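Local coordinates for protein aminoglycoside phosphotransferase (Mycobacterium smegmatis, PDB 6EF6) that phosphorylates (S)-1-amino-2-propanol as the kinase of a mycobacterial microcompartment for aminoacetone utilization, at residues V269-H274 against I332-G337; F265-S270 against F308-L313; G188-A193 against R206-L211. All coordinates share one frame; numbering follows the deposited sequence. Where two conformers were deposited one is given.

Contact 1: V269-H274 against I332-G337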
loop_
_atom_site.group_PDB
_atom_site.type_symbol
_atom_site.label_atom_id
_atom_site.label_comp_id
_atom_site.label_asym_id
_atom_site.label_seq_id
_atom_site.Cartn_x
_atom_site.Cartn_y
_atom_site.Cartn_z
ATOM N N VAL A 269 -8.122 3.289 4.547
ATOM C CA VAL A 269 -8.567 4.640 4.821
ATOM C C VAL A 269 -7.401 5.632 4.823
ATOM O O VAL A 269 -7.497 6.736 5.384
ATOM C CB VAL A 269 -9.404 4.710 6.096
ATOM C CG1 VAL A 269 -10.746 3.984 5.880
ATOM C CG2 VAL A 269 -8.703 4.116 7.278
ATOM N N SER A 270 -6.371 5.329 4.043
ATOM C CA SER A 270 -5.197 6.197 3.933
ATOM C C SER A 270 -5.620 7.601 3.571
ATOM O O SER A 270 -6.315 7.823 2.556
ATOM C CB SER A 270 -4.256 5.715 2.837
ATOM O OG SER A 270 -3.656 4.472 3.152
ATOM N N PHE A 271 -5.140 8.567 4.365
ATOM C CA PHE A 271 -5.331 10.017 4.156
ATOM C C PHE A 271 -6.737 10.540 4.486
ATOM O O PHE A 271 -6.940 11.765 4.510
ATOM C CB PHE A 271 -4.930 10.490 2.754
ATOM C CG PHE A 271 -3.488 10.258 2.452
ATOM C CD1 PHE A 271 -2.490 10.948 3.114
ATOM C CD2 PHE A 271 -3.112 9.272 1.532
ATOM C CE1 PHE A 271 -1.137 10.736 2.847
ATOM C CE2 PHE A 271 -1.756 9.058 1.273
ATOM C CZ PHE A 271 -0.801 9.755 1.926
ATOM N N ILE A 272 -7.673 9.652 4.762
ATOM C CA ILE A 272 -9.076 9.958 4.994
ATOM C C ILE A 272 -9.535 9.435 6.358
ATOM O O ILE A 272 -10.736 9.307 6.598
ATOM C CB ILE A 272 -9.996 9.516 3.820
ATOM C CG1 ILE A 272 -9.903 8.012 3.548
ATOM C CG2 ILE A 272 -9.690 10.293 2.573
ATOM C CD1 ILE A 272 -10.900 7.517 2.456
ATOM N N GLU A 273 -8.571 9.151 7.243
ATOM C CA GLU A 273 -8.842 8.541 8.543
ATOM C C GLU A 273 -9.723 9.408 9.416
ATOM O O GLU A 273 -10.380 8.904 10.327
ATOM C CB GLU A 273 -7.525 8.210 9.276
ATOM C CG GLU A 273 -6.539 7.372 8.468
ATOM C CD GLU A 273 -5.554 8.122 7.567
ATOM O OE1 GLU A 273 -5.714 9.361 7.398
ATOM O OE2 GLU A 273 -4.678 7.460 7.027
ATOM N N HIS A 274 -9.674 10.729 9.235
ATOM C CA HIS A 274 -10.396 11.719 10.029
ATOM C C HIS A 274 -11.806 11.988 9.516
ATOM O O HIS A 274 -12.538 12.806 10.085
ATOM C CB HIS A 274 -9.559 13.018 10.008
ATOM C CG HIS A 274 -9.370 13.538 8.605
ATOM N ND1 HIS A 274 -8.544 12.939 7.663
ATOM C CD2 HIS A 274 -10.023 14.530 7.947
ATOM C CE1 HIS A 274 -8.646 13.587 6.518
ATOM N NE2 HIS A 274 -9.550 14.546 6.659
ATOM N N ILE A 332 0.490 20.601 8.474
ATOM C CA ILE A 332 -0.126 21.182 9.661
ATOM C C ILE A 332 -1.555 20.678 9.817
ATOM O O ILE A 332 -1.976 20.238 10.903
ATOM C CB ILE A 332 -0.029 22.718 9.609
ATOM C CG1 ILE A 332 1.445 23.173 9.833
ATOM C CG2 ILE A 332 -0.905 23.312 10.670
ATOM C CD1 ILE A 332 1.663 24.637 9.399
ATOM N N SER A 333 -2.319 20.708 8.725
ATOM C CA SER A 333 -3.703 20.237 8.829
ATOM C C SER A 333 -3.778 18.733 9.063
ATOM O O SER A 333 -4.596 18.283 9.883
ATOM C CB SER A 333 -4.478 20.631 7.597
ATOM O OG SER A 333 -4.601 22.049 7.493
ATOM N N TYR A 334 -2.927 17.951 8.427
ATOM C CA TYR A 334 -2.950 16.505 8.679
ATOM C C TYR A 334 -2.554 16.210 10.108
ATOM O O TYR A 334 -3.122 15.302 10.751
ATOM C CB TYR A 334 -2.062 15.788 7.680
ATOM C CG TYR A 334 -2.363 14.304 7.530
ATOM C CD1 TYR A 334 -3.516 13.883 6.877
ATOM C CD2 TYR A 334 -1.492 13.330 8.016
ATOM C CE1 TYR A 334 -3.806 12.530 6.736
ATOM C CE2 TYR A 334 -1.766 11.972 7.883
ATOM C CZ TYR A 334 -2.915 11.595 7.219
ATOM O OH TYR A 334 -3.114 10.235 7.108
ATOM N N ALA A 335 -1.561 16.909 10.618
ATOM C CA ALA A 335 -1.180 16.748 12.011
ATOM C C ALA A 335 -2.335 17.079 12.945
ATOM O O ALA A 335 -2.555 16.361 13.935
ATOM C CB ALA A 335 0.019 17.603 12.321
ATOM N N ALA A 336 -3.081 18.149 12.668
ATOM C CA ALA A 336 -4.227 18.511 13.507
ATOM C C ALA A 336 -5.299 17.425 13.500
ATOM O O ALA A 336 -5.813 17.067 14.573
ATOM C CB ALA A 336 -4.785 19.867 13.100
ATOM N N GLY A 337 -5.589 16.858 12.329
ATOM C CA GLY A 337 -6.563 15.765 12.292
ATOM C C GLY A 337 -6.031 14.521 12.996
ATOM O O GLY A 337 -6.805 13.801 13.639
#

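Contact 2: F265-S270 against F308-L313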
loop_
_atom_site.group_PDB
_atom_site.type_symbol
_atom_site.label_atom_id
_atom_site.label_comp_id
_atom_site.label_asym_id
_atom_site.label_seq_id
_atom_site.Cartn_x
_atom_site.Cartn_y
_atom_site.Cartn_z
ATOM N N PHE A 265 -6.495 -2.879 6.894
ATOM C CA PHE A 265 -7.654 -1.993 7.031
ATOM C C PHE A 265 -7.239 -0.531 7.240
ATOM O O PHE A 265 -7.842 0.409 6.686
ATOM C CB PHE A 265 -8.634 -2.394 8.162
ATOM C CG PHE A 265 -9.720 -1.387 8.310
ATOM C CD1 PHE A 265 -10.654 -1.228 7.293
ATOM C CD2 PHE A 265 -9.793 -0.590 9.449
ATOM C CE1 PHE A 265 -11.615 -0.241 7.361
ATOM C CE2 PHE A 265 -10.784 0.393 9.547
ATOM C CZ PHE A 265 -11.713 0.547 8.518
ATOM N N GLY A 266 -6.221 -0.283 8.067
ATOM C CA GLY A 266 -5.720 1.084 8.159
ATOM C C GLY A 266 -5.333 1.639 6.816
ATOM O O GLY A 266 -5.616 2.801 6.507
ATOM N N THR A 267 -4.728 0.815 5.957
ATOM C CA THR A 267 -4.341 1.330 4.658
ATOM C C THR A 267 -5.569 1.665 3.790
ATOM O O THR A 267 -5.474 2.542 2.945
ATOM C CB THR A 267 -3.365 0.408 3.914
ATOM O OG1 THR A 267 -4.020 -0.738 3.357
ATOM C CG2 THR A 267 -2.179 0.002 4.774
ATOM N N ALA A 268 -6.695 0.962 3.966
ATOM C CA ALA A 268 -7.923 1.232 3.225
ATOM C C ALA A 268 -8.386 2.671 3.394
ATOM O O ALA A 268 -9.046 3.205 2.497
ATOM C CB ALA A 268 -8.997 0.279 3.720
ATOM N N VAL A 269 -8.122 3.289 4.547
ATOM C CA VAL A 269 -8.567 4.640 4.821
ATOM C C VAL A 269 -7.401 5.632 4.823
ATOM O O VAL A 269 -7.497 6.736 5.384
ATOM C CB VAL A 269 -9.404 4.710 6.096
ATOM C CG1 VAL A 269 -10.746 3.984 5.880
ATOM C CG2 VAL A 269 -8.703 4.116 7.278
ATOM N N SER A 270 -6.371 5.329 4.043
ATOM C CA SER A 270 -5.197 6.197 3.933
ATOM C C SER A 270 -5.620 7.601 3.571
ATOM O O SER A 270 -6.315 7.823 2.556
ATOM C CB SER A 270 -4.256 5.715 2.837
ATOM O OG SER A 270 -3.656 4.472 3.152
ATOM N N PHE A 308 -5.002 4.185 13.367
ATOM C CA PHE A 308 -4.090 5.133 14.008
ATOM C C PHE A 308 -2.622 4.864 13.659
ATOM O O PHE A 308 -1.864 5.794 13.405
ATOM C CB PHE A 308 -4.344 5.195 15.503
ATOM C CG PHE A 308 -3.620 6.347 16.141
ATOM C CD1 PHE A 308 -3.976 7.658 15.839
ATOM C CD2 PHE A 308 -2.543 6.173 16.997
ATOM C CE1 PHE A 308 -3.272 8.712 16.376
ATOM C CE2 PHE A 308 -1.872 7.266 17.547
ATOM C CZ PHE A 308 -2.246 8.514 17.228
ATOM N N LEU A 309 -2.245 3.593 13.547
ATOM C CA LEU A 309 -0.898 3.244 13.075
ATOM C C LEU A 309 -0.666 3.803 11.678
ATOM O O LEU A 309 0.369 4.426 11.392
ATOM C CB LEU A 309 -0.740 1.708 13.078
ATOM C CG LEU A 309 0.583 1.180 12.538
ATOM C CD1 LEU A 309 1.796 1.753 13.202
ATOM C CD2 LEU A 309 0.644 -0.348 12.577
ATOM N N ARG A 310 -1.631 3.585 10.767
ATOM C CA ARG A 310 -1.486 4.140 9.405
ATOM C C ARG A 310 -1.386 5.668 9.435
ATOM O O ARG A 310 -0.601 6.250 8.682
ATOM C CB ARG A 310 -2.676 3.691 8.531
ATOM C CG ARG A 310 -2.613 4.164 7.116
ATOM C CD ARG A 310 -1.386 3.610 6.387
ATOM N NE ARG A 310 -1.502 3.739 4.933
ATOM C CZ ARG A 310 -0.675 3.281 4.022
ATOM N NH1 ARG A 310 0.466 2.698 4.428
ATOM N NH2 ARG A 310 -0.907 3.435 2.713
ATOM N N ARG A 311 -2.215 6.309 10.262
ATOM C CA ARG A 311 -2.188 7.761 10.370
ATOM C C ARG A 311 -0.809 8.277 10.739
ATOM O O ARG A 311 -0.308 9.217 10.130
ATOM C CB ARG A 311 -3.181 8.205 11.411
ATOM C CG ARG A 311 -3.407 9.723 11.469
ATOM C CD ARG A 311 -4.243 10.223 10.280
ATOM N NE ARG A 311 -4.431 11.672 10.321
ATOM C CZ ARG A 311 -5.337 12.357 9.636
ATOM N NH1 ARG A 311 -6.196 11.691 8.869
ATOM N NH2 ARG A 311 -5.428 13.648 9.756
ATOM N N LEU A 312 -0.159 7.679 11.755
ATOM C CA LEU A 312 1.170 8.134 12.162
ATOM C C LEU A 312 2.173 7.888 11.064
ATOM O O LEU A 312 3.055 8.698 10.837
ATOM C CB LEU A 312 1.606 7.471 13.470
ATOM C CG LEU A 312 0.821 7.853 14.714
ATOM C CD1 LEU A 312 1.380 7.047 15.929
ATOM C CD2 LEU A 312 0.960 9.326 14.954
ATOM N N LEU A 313 2.093 6.712 10.422
ATOM C CA LEU A 313 2.975 6.435 9.314
ATOM C C LEU A 313 2.864 7.456 8.197
ATOM O O LEU A 313 3.867 7.848 7.603
ATOM C CB LEU A 313 2.775 5.027 8.788
ATOM C CG LEU A 313 3.447 3.931 9.568
ATOM C CD1 LEU A 313 2.808 2.588 9.248
ATOM C CD2 LEU A 313 4.977 3.890 9.337
#

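Contact 3: G188-A193 against R206-L211. With NA (sodium ion), chain E.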
loop_
_atom_site.group_PDB
_atom_site.type_symbol
_atom_site.label_atom_id
_atom_site.label_comp_id
_atom_site.label_asym_id
_atom_site.label_seq_id
_atom_site.Cartn_x
_atom_site.Cartn_y
_atom_site.Cartn_z
ATOM N N GLY A 188 10.614 7.524 8.239
ATOM C CA GLY A 188 11.061 8.576 9.140
ATOM C C GLY A 188 10.153 8.710 10.355
ATOM O O GLY A 188 9.256 7.928 10.598
ATOM N N ARG A 189 10.414 9.764 11.128
ATOM C CA ARG A 189 9.709 9.998 12.391
ATOM C C ARG A 189 8.529 10.932 12.177
ATOM O O ARG A 189 8.719 12.046 11.668
ATOM C CB ARG A 189 10.666 10.652 13.397
ATOM C CG ARG A 189 11.796 9.719 13.891
ATOM C CD ARG A 189 12.828 10.361 14.836
ATOM N NE ARG A 189 12.310 11.115 15.988
ATOM C CZ ARG A 189 11.907 10.590 17.142
ATOM N NH1 ARG A 189 11.930 9.269 17.346
ATOM N NH2 ARG A 189 11.483 11.410 18.093
ATOM N N TRP A 190 7.344 10.525 12.626
ATOM C CA TRP A 190 6.201 11.451 12.576
ATOM C C TRP A 190 6.457 12.672 13.432
ATOM O O TRP A 190 5.971 13.784 13.135
ATOM C CB TRP A 190 4.906 10.738 12.996
ATOM C CG TRP A 190 4.917 10.201 14.403
ATOM C CD1 TRP A 190 5.192 8.913 14.788
ATOM C CD2 TRP A 190 4.678 10.911 15.624
ATOM N NE1 TRP A 190 5.144 8.807 16.156
ATOM C CE2 TRP A 190 4.811 10.021 16.695
ATOM C CE3 TRP A 190 4.372 12.255 15.891
ATOM C CZ2 TRP A 190 4.687 10.403 18.010
ATOM C CZ3 TRP A 190 4.229 12.656 17.166
ATOM C CH2 TRP A 190 4.386 11.742 18.229
ATOM N N GLN A 191 7.316 12.543 14.449
ATOM C CA GLN A 191 7.655 13.639 15.328
ATOM C C GLN A 191 8.334 14.780 14.601
ATOM O O GLN A 191 8.284 15.922 15.101
ATOM C CB GLN A 191 8.557 13.177 16.464
ATOM C CG GLN A 191 7.914 12.198 17.416
ATOM C CD GLN A 191 8.167 10.743 17.079
ATOM O OE1 GLN A 191 8.340 10.367 15.917
ATOM N NE2 GLN A 191 8.202 9.928 18.119
ATOM N N ASP A 192 8.952 14.507 13.449
ATOM C CA ASP A 192 9.690 15.503 12.698
ATOM C C ASP A 192 8.864 16.185 11.615
ATOM O O ASP A 192 9.396 17.111 10.973
ATOM C CB ASP A 192 10.929 14.841 12.058
ATOM C CG ASP A 192 11.974 14.415 13.074
ATOM O OD1 ASP A 192 12.082 15.031 14.154
ATOM O OD2 ASP A 192 12.692 13.430 12.783
ATOM N N ALA A 193 7.582 15.883 11.496
ATOM C CA ALA A 193 6.761 16.509 10.474
ATOM C C ALA A 193 6.452 17.951 10.863
ATOM O O ALA A 193 6.287 18.279 12.031
ATOM C CB ALA A 193 5.456 15.737 10.328
ATOM N N ARG A 206 1.216 10.015 23.514
ATOM C CA ARG A 206 0.424 9.244 24.466
ATOM C C ARG A 206 -0.393 8.193 23.749
ATOM O O ARG A 206 -0.478 7.055 24.200
ATOM C CB ARG A 206 -0.469 10.220 25.234
ATOM C CG ARG A 206 -1.091 9.626 26.504
ATOM C CD ARG A 206 0.013 9.335 27.521
ATOM N NE ARG A 206 -0.486 9.025 28.867
ATOM C CZ ARG A 206 0.052 8.107 29.670
ATOM N NH1 ARG A 206 1.127 7.428 29.290
ATOM N NH2 ARG A 206 -0.446 7.888 30.888
ATOM N N ALA A 207 -1.008 8.564 22.622
ATOM C CA ALA A 207 -1.795 7.619 21.843
ATOM C C ALA A 207 -0.899 6.577 21.211
ATOM O O ALA A 207 -1.250 5.379 21.222
ATOM C CB ALA A 207 -2.614 8.360 20.776
ATOM N N GLN A 208 0.287 6.966 20.707
ATOM C CA GLN A 208 1.256 5.996 20.185
ATOM C C GLN A 208 1.624 4.967 21.231
ATOM O O GLN A 208 1.785 3.770 20.927
ATOM C CB GLN A 208 2.537 6.729 19.759
ATOM C CG GLN A 208 3.627 5.819 19.278
ATOM C CD GLN A 208 4.950 6.481 19.302
ATOM O OE1 GLN A 208 5.516 6.826 18.269
ATOM N NE2 GLN A 208 5.503 6.675 20.484
ATOM N N ASP A 209 1.899 5.405 22.452
ATOM C CA ASP A 209 2.334 4.483 23.491
ATOM C C ASP A 209 1.216 3.514 23.892
ATOM O O ASP A 209 1.480 2.341 24.169
ATOM C CB ASP A 209 2.902 5.286 24.682
ATOM C CG ASP A 209 4.222 5.971 24.370
ATOM O OD1 ASP A 209 4.932 5.668 23.376
ATOM O OD2 ASP A 209 4.581 6.805 25.221
ATOM N N LEU A 210 -0.030 3.978 23.904
ATOM C CA LEU A 210 -1.180 3.096 24.117
ATOM C C LEU A 210 -1.293 2.098 22.975
ATOM O O LEU A 210 -1.442 0.889 23.220
ATOM C CB LEU A 210 -2.459 3.957 24.249
ATOM C CG LEU A 210 -3.721 3.104 24.380
ATOM C CD1 LEU A 210 -3.664 2.144 25.556
ATOM C CD2 LEU A 210 -4.920 4.042 24.480
ATOM N N LEU A 211 -1.141 2.545 21.737
ATOM C CA LEU A 211 -1.118 1.649 20.594
ATOM C C LEU A 211 -0.049 0.592 20.738
ATOM O O LEU A 211 -0.285 -0.595 20.485
ATOM C CB LEU A 211 -0.893 2.462 19.335
ATOM C CG LEU A 211 -0.506 1.692 18.073
ATOM C CD1 LEU A 211 -1.674 0.844 17.623
ATOM C CD2 LEU A 211 -0.114 2.633 16.975
HETATM NA NA NA E . 8.256 17.966 15.953
HETATM O O HOH W 1 8.156 6.824 17.975
HETATM O O HOH W 2 10.938 17.302 15.862
HETATM O O HOH W 3 8.312 18.963 13.838
HETATM O O HOH W 4 8.113 16.914 17.979
#

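Contact 1: V269-H274 against I332-G337
Glu273 OE1 is the polar centre of this contact: the phenol of Tyr334 donates to it, Tyr334 OH to Glu273 OE1 2.8 Å, and Arg311 forms a salt bridge to the same oxygen. The hydroxyl comes in on the syn side of the carboxylate but 34° out of its plane, and the two flat groups are strongly tilted against each other. The other carboxylate oxygen, Glu273 OE2, turns back to its own loop and takes a weak bond from Phe271 N at 2.9 Å. Glu273 can serve both partners because its chain bends at chi2 (88°), folding the carboxylate back toward Phe271 N. The loop here makes a type II beta turn from Val269 to Ile272, closed by Ile272 N to Val269 O at 3.0 Å, with Phe271 at its positive-phi corner. Tyr334 spans the gap from its helix with CG anti to the backbone N (chi1 -160°), its OH ending 3.7 Å from Phe271 CA. The Phe271 and Tyr334 rings meet obliquely, with CD1 of Phe271 4.2 Å from CE1 of Tyr334. Arg311, which also makes a cation-pi contact with Tyr334 and bonds to its carbonyl O and probably to His274 ND1, sets a positive charge beside the buried acid that would probably keep it ionised. In the fold, the contact ties the loop between helices 263-268 and 278-290 to helix 325-347, while helix 303-320 packs Val307 and Leu314 on Glu273 and Met318 on Phe271.

Contact 2: F265-S270 against F308-L313
Arg310 grips Ser270 side-on: NE at 2.9 Å and NH2 at 3.0 Å both donate to the single oxygen OG, which lies almost in the guanidinium plane. A chi1 near 180° (-178°) sends the arginine chain away from its own backbone N, and a bend at chi2 (62°) lays its aliphatic part along the end of helix 263-268 before the guanidinium reaches the serine. On the way CG of Arg310 passes 3.4 Å from Gly266 O. With no side chain at Gly266, the backbones come close, CA of Gly266 to CA of Arg310 5.4 Å. Thr267 covers one face of the guanidinium, its CG2 sitting over the centre at 3.7 Å from CZ of Arg310, while its OG1 turns off to bond with Asp264 O and Leu232 N. Ser270 OG, beside its own backbone N, donates to Thr267 O at 2.7 Å, a carbonyl that also accepts from Ser270 N. Arg310 NH2 has a second partner, a salt bridge to the sodium ligand Asp231, and NH1 bonds to Tyr263 OH. With its proton committed to the carbonyl, the serine hydroxyl can act as a pure acceptor for two N-H groups, fixing the rotation of an arginine that lines the bound-amine pocket.

Contact 3: G188-A193 against R206-L211
Gln208 reaches from helix 198-218 to the indole of Trp190, and its side chain can be followed outward. CB rests against Leu312 of helix 303-320. From there the chain runs out fully stretched, chi1 177° and extended beyond CG, carrying CD of Gln208 to 3.9 Å from NE1 of Trp190, at the indole edge. At the tip Gln208 OE1 accepts from Trp190 NE1 at 2.9 Å, with an N-H...O angle of 157°. The oxygen lies in the ring plane, yet the indole nitrogen stands above the amide's carbonyl plane, the amide being turned nearly upright against the ring. Gln208 OE1 also lies 2.7 Å from a water that contacts Gln191 NE2, bridging the two amides. On the other branch, Gln208 NE2 donates to Asp209 OD1 at 3.1 Å. Gln191 folds back so that its CD sits over the centre of the indole of Trp190, 3.4 Å above the ring plane. The backbone O of Gln191 meanwhile binds a sodium ion at 2.2 Å, together with Val196 O and three waters. The arrangement is a short 3-10 turn, held at a metal-bound loop, docking by a tryptophan onto the following helix in the helical lobe of a phosphotransferase of the protein-kinase-like fold.

Along the chain contact 3 closes first, within the region from 188 to 211. Contacts 2 and 1 then interlock: both start from the run 265-274, sharing Val269 and Ser270, and end on the consecutive helices 303-320 and 325-347. Their centres lie about 10 Å apart, with Arg311 of contact 2 reaching into contact 1. The centres of contacts 2 and 3 lie about 13 Å apart, and the two touch where Phe308 packs on Ala207. The centre of contact 3 is about 14 Å from that of contact 1, without touching. Through Arg310, a ligand-pocket residue, helix 303-320 meets the end of helix 263-268 and Ser270 just after it; the same helix packs on helix 198-218 through Phe308 and Leu312.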